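Local coordinates for protein L-threonine 3-dehydrogenase (Clostridioides difficile, PDB 7OL1) that probably oxidises the 3-hydroxyl of L-threonine with NAD+ as cofactor, as a member of the NAD(P)-dependent epimerase/dehydratase family, at residues 51-56 against 68-73. Residues are numbered along the deposited sequence; the frame is centred on the assembly and turned at random.
Sequences VIASSR and GIFEIL
Strands 51-55 and 69-72 pair in parallel, with Ala-53 opposite Phe-70, and 51-55 lies between 69-72 and 25-28 in the main sheet. The short strand axes approach to 4.7 Å, their directions differing by 30°. Alternate backbone bonds fix the register: Glu-71 N reaches Ala-53 O at 3.1 Å, in the carbonyl plane, and Leu-73 N reaches Ser-55 O at 2.8 Å, nearly straight (172°) but from above that plane. Ala-53 N to Ile-69 O and Ser-55 N to Glu-71 O are weak. On one face, the Phe-70 ring lies obliquely along 51-55: with CG anti to the backbone N (chi1 180°), CD1 comes 4.2 Å from Ala-53 CB and CZ 3.9 Å from Ser-55 CB. On the other face, Ile-52 CG1 meets Ile-69 CG2 at 4.1 Å. Leu-73 CD2, just past strand 69-72, sits 3.8 Å from Ser-54 OG, which hydrogen-bonds to Ile-27 O. The Glu-71 carboxylate has partners outside both strands, OE1 bonding Tyr-88 OH and forming a salt bridge with Lys-87. Helix 78-87 packs on Leu-73. With strand 25-28 and helix 33-46 preceding it, this parallel pairing is characteristic of the Rossmann-fold nucleotide-binding domain of extended short-chain dehydrogenases.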
loop_
_atom_site.group_PDB
_atom_site.type_symbol
_atom_site.label_atom_id
_atom_site.label_comp_id
_atom_site.label_asym_id
_atom_site.label_seq_id
_atom_site.Cartn_x
_atom_site.Cartn_y
_atom_site.Cartn_z
ATOM N N VAL A 51 24.729 13.538 -15.719
ATOM C CA VAL A 51 23.803 13.666 -14.567
ATOM C C VAL A 51 22.921 14.888 -14.803
ATOM O O VAL A 51 23.450 16.071 -14.739
ATOM C CB VAL A 51 24.587 13.766 -13.250
ATOM C CG1 VAL A 51 23.682 14.010 -12.056
ATOM C CG2 VAL A 51 25.405 12.518 -13.046
ATOM N N ILE A 52 21.645 14.584 -15.037
ATOM C CA ILE A 52 20.512 15.542 -15.155
ATOM C C ILE A 52 19.803 15.643 -13.807
ATOM O O ILE A 52 18.987 14.747 -13.493
ATOM C CB ILE A 52 19.542 15.065 -16.242
ATOM C CG1 ILE A 52 20.231 14.994 -17.600
ATOM C CG2 ILE A 52 18.326 15.952 -16.282
ATOM C CD1 ILE A 52 20.668 13.618 -17.935
ATOM N N ALA A 53 20.076 16.704 -13.059
ATOM C CA ALA A 53 19.308 17.071 -11.854
ATOM C C ALA A 53 18.010 17.741 -12.278
ATOM O O ALA A 53 18.085 18.540 -13.180
ATOM C CB ALA A 53 20.107 17.997 -10.994
ATOM N N SER A 54 16.896 17.421 -11.623
ATOM C CA SER A 54 15.532 17.927 -11.907
ATOM C C SER A 54 14.809 18.263 -10.596
ATOM O O SER A 54 15.086 17.598 -9.623
ATOM C CB SER A 54 14.783 16.919 -12.745
ATOM O OG SER A 54 14.051 15.981 -11.973
ATOM N N SER A 55 13.911 19.251 -10.587
ATOM C CA SER A 55 13.099 19.680 -9.416
ATOM C C SER A 55 11.865 20.441 -9.901
ATOM O O SER A 55 11.896 20.892 -11.020
ATOM C CB SER A 55 13.916 20.518 -8.465
ATOM O OG SER A 55 13.178 20.836 -7.284
ATOM N N ARG A 56 10.835 20.568 -9.065
ATOM C CA ARG A 56 9.596 21.345 -9.321
ATOM C C ARG A 56 9.975 22.827 -9.459
ATOM O O ARG A 56 9.378 23.514 -10.326
ATOM C CB ARG A 56 8.592 21.103 -8.185
ATOM C CG ARG A 56 7.188 21.626 -8.451
ATOM C CD ARG A 56 6.402 21.932 -7.174
ATOM N NE ARG A 56 5.272 22.850 -7.364
ATOM C CZ ARG A 56 4.102 22.539 -7.942
ATOM N NH1 ARG A 56 3.883 21.321 -8.418
ATOM N NH2 ARG A 56 3.149 23.451 -8.047
ATOM N N GLY A 68 25.920 22.477 -13.374
ATOM C CA GLY A 68 25.828 21.479 -14.467
ATOM C C GLY A 68 24.517 21.516 -15.241
ATOM O O GLY A 68 24.020 22.632 -15.502
ATOM N N ILE A 69 23.985 20.339 -15.613
ATOM C CA ILE A 69 22.644 20.194 -16.256
ATOM C C ILE A 69 21.545 20.175 -15.193
ATOM O O ILE A 69 21.645 19.360 -14.274
ATOM C CB ILE A 69 22.554 18.929 -17.115
ATOM C CG1 ILE A 69 23.777 18.769 -18.022
ATOM C CG2 ILE A 69 21.242 18.920 -17.894
ATOM C CD1 ILE A 69 23.694 17.589 -19.023
ATOM N N PHE A 70 20.521 21.010 -15.367
ATOM C CA PHE A 70 19.340 21.148 -14.474
ATOM C C PHE A 70 18.091 21.434 -15.302
ATOM O O PHE A 70 18.136 22.264 -16.193
ATOM C CB PHE A 70 19.484 22.287 -13.476
ATOM C CG PHE A 70 18.297 22.440 -12.565
ATOM C CD1 PHE A 70 18.210 21.705 -11.394
ATOM C CD2 PHE A 70 17.261 23.309 -12.870
ATOM C CE1 PHE A 70 17.117 21.844 -10.550
ATOM C CE2 PHE A 70 16.171 23.452 -12.021
ATOM C CZ PHE A 70 16.100 22.715 -10.863
ATOM N N GLU A 71 16.988 20.797 -14.943
ATOM C CA GLU A 71 15.708 20.829 -15.673
ATOM C C GLU A 71 14.557 20.928 -14.673
ATOM O O GLU A 71 14.423 20.062 -13.832
ATOM C CB GLU A 71 15.608 19.563 -16.507
ATOM C CG GLU A 71 16.612 19.550 -17.644
ATOM C CD GLU A 71 16.145 20.214 -18.931
ATOM O OE1 GLU A 71 16.594 19.741 -19.990
ATOM O OE2 GLU A 71 15.316 21.175 -18.875
ATOM N N ILE A 72 13.766 21.976 -14.760
ATOM C CA ILE A 72 12.432 22.028 -14.112
ATOM C C ILE A 72 11.610 20.841 -14.599
ATOM O O ILE A 72 11.423 20.681 -15.849
ATOM C CB ILE A 72 11.701 23.344 -14.412
ATOM C CG1 ILE A 72 12.525 24.573 -14.013
ATOM C CG2 ILE A 72 10.330 23.325 -13.760
ATOM C CD1 ILE A 72 12.797 24.683 -12.531
ATOM N N LEU A 73 11.080 20.097 -13.624
ATOM C CA LEU A 73 10.222 18.900 -13.828
ATOM C C LEU A 73 9.235 18.768 -12.671
ATOM O O LEU A 73 9.645 18.854 -11.489
ATOM C CB LEU A 73 11.097 17.657 -13.952
ATOM C CG LEU A 73 10.353 16.354 -14.168
ATOM C CD1 LEU A 73 9.308 16.445 -15.262
ATOM C CD2 LEU A 73 11.356 15.284 -14.510
#